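Isomerase/lactonizing enzyme (Agrobacterium fabrum str. C58, PDB 2NQL) belongs to the mandelate racemase/muconate lactonizing enzymes of the enolase superfamily and holds a sodium ion. Local coordinates at residues G88-R93 / S99-D104. Numbering follows the deposited sequence.
Sequences GFVIGR and SAVYDD
R93 reaches across to D104 and closes a salt bridge between the turn that follows one helix and the second turn of the next, an example of how a short helix-to-helix connection can be tied by one charged pair over a small apolar base. Both terminal nitrogens of the guanidinium point at the same carboxylate oxygen. NH1 of R93 lies 2.9 Å from OD2 of D104, with an N-H...O angle of 144°. The bond from NH2 of R93 to the same OD2, at 3.1 Å, is weak. The oxygen receives NH1 through its anti lone pair. Both bonds end on OD2, and the two planes stand 48° apart, so the pair is not the flat, two-oxygen kind. The arginine gets there by folding: its chain bends at chi2 and chi3, swinging the guanidinium over V101. The other oxygen of D104, OD1, has R43 of the second subunit as a long, weak ion-pair partner.

Van der Waals contacts centre on V101. Its CG2 sits over one face of the guanidinium, toward the rim, 3.7 Å from NH2 of R93, and also approaches CB of R93 at 4.1 Å. The torsion that sets CG1 of V101 anti to the backbone N (chi1 176°) turns that methyl to V90, whose CG2 comes within 4.2 Å of it in the apolar pair of the contact.

One backbone bond, R93 N to V90 O at 2.9 Å, closes a type II beta turn from V90 to R93, with G92 at a positive phi.

The contact thus joins the end of helix 75-90 to helix 98-109 within the N-terminal domain of the family. G92 and R93 bond through their backbones to I5 of strand 5-15, and V101 packs on L130 of helix 117-138.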
# COMPACT_ATOMS: atom_id res chain seq x y z
N GLY A 88 14.16 -14.10 4.95
CA GLY A 88 15.36 -14.55 4.23
C GLY A 88 16.40 -13.47 4.02
O GLY A 88 17.60 -13.77 3.95
N PHE A 89 15.94 -12.23 3.88
CA PHE A 89 16.82 -11.08 3.69
C PHE A 89 17.22 -10.35 4.98
O PHE A 89 18.01 -9.40 4.96
CB PHE A 89 16.22 -10.12 2.67
CG PHE A 89 16.16 -10.71 1.29
CD1 PHE A 89 17.32 -10.77 0.51
CD2 PHE A 89 14.99 -11.26 0.79
CE1 PHE A 89 17.30 -11.34 -0.76
CE2 PHE A 89 14.95 -11.84 -0.47
CZ PHE A 89 16.12 -11.87 -1.25
N VAL A 90 16.65 -10.80 6.09
CA VAL A 90 17.08 -10.34 7.42
C VAL A 90 18.08 -11.31 8.03
O VAL A 90 19.08 -10.88 8.62
CB VAL A 90 15.86 -10.10 8.35
CG1 VAL A 90 16.34 -9.74 9.79
CG2 VAL A 90 15.04 -8.97 7.78
N ILE A 91 17.81 -12.61 7.91
CA ILE A 91 18.69 -13.66 8.43
C ILE A 91 20.10 -13.52 7.83
O ILE A 91 20.27 -13.36 6.60
CB ILE A 91 18.07 -15.07 8.17
CG1 ILE A 91 16.89 -15.33 9.13
CG2 ILE A 91 19.13 -16.17 8.33
CD1 ILE A 91 15.89 -16.37 8.61
N GLY A 92 21.11 -13.53 8.69
CA GLY A 92 22.49 -13.27 8.25
C GLY A 92 22.92 -11.81 8.32
O GLY A 92 24.12 -11.53 8.40
N ARG A 93 21.97 -10.88 8.34
CA ARG A 93 22.30 -9.47 8.57
C ARG A 93 22.45 -9.31 10.09
O ARG A 93 22.11 -10.21 10.84
CB ARG A 93 21.19 -8.52 8.07
CG ARG A 93 20.87 -8.59 6.56
CD ARG A 93 21.98 -7.96 5.75
NE ARG A 93 22.16 -6.51 5.91
CZ ARG A 93 21.58 -5.56 5.17
NH1 ARG A 93 20.70 -5.90 4.23
NH2 ARG A 93 21.84 -4.27 5.37
N SER A 99 18.47 0.72 10.40
CA SER A 99 17.82 1.53 9.36
C SER A 99 18.31 1.15 7.96
O SER A 99 17.54 1.21 6.99
CB SER A 99 17.96 3.01 9.63
OG SER A 99 17.22 3.35 10.79
N ALA A 100 19.57 0.73 7.87
CA ALA A 100 20.11 0.18 6.63
C ALA A 100 19.36 -1.09 6.19
O ALA A 100 19.06 -1.26 5.01
CB ALA A 100 21.62 -0.09 6.77
N VAL A 101 19.06 -1.97 7.15
CA VAL A 101 18.29 -3.18 6.84
C VAL A 101 16.87 -2.83 6.36
O VAL A 101 16.42 -3.35 5.32
CB VAL A 101 18.26 -4.20 8.00
CG1 VAL A 101 17.35 -5.42 7.67
CG2 VAL A 101 19.69 -4.69 8.34
N TYR A 102 16.19 -1.94 7.11
CA TYR A 102 14.90 -1.40 6.69
C TYR A 102 14.91 -0.88 5.25
O TYR A 102 14.04 -1.22 4.43
CB TYR A 102 14.38 -0.30 7.65
CG TYR A 102 13.16 0.35 7.06
CD1 TYR A 102 11.89 -0.25 7.19
CD2 TYR A 102 13.27 1.51 6.28
CE1 TYR A 102 10.75 0.34 6.59
CE2 TYR A 102 12.15 2.09 5.67
CZ TYR A 102 10.90 1.51 5.82
OH TYR A 102 9.83 2.12 5.20
N ASP A 103 15.89 -0.03 4.94
CA ASP A 103 15.97 0.61 3.63
C ASP A 103 16.17 -0.43 2.53
O ASP A 103 15.55 -0.32 1.47
CB ASP A 103 17.09 1.65 3.58
CG ASP A 103 16.72 2.96 4.27
OD1 ASP A 103 15.52 3.24 4.45
OD2 ASP A 103 17.66 3.73 4.63
N ASP A 104 17.00 -1.44 2.79
CA ASP A 104 17.16 -2.55 1.84
C ASP A 104 15.87 -3.33 1.58
O ASP A 104 15.55 -3.64 0.43
CB ASP A 104 18.26 -3.51 2.28
CG ASP A 104 19.66 -2.93 2.09
OD1 ASP A 104 19.78 -1.85 1.47
OD2 ASP A 104 20.61 -3.54 2.59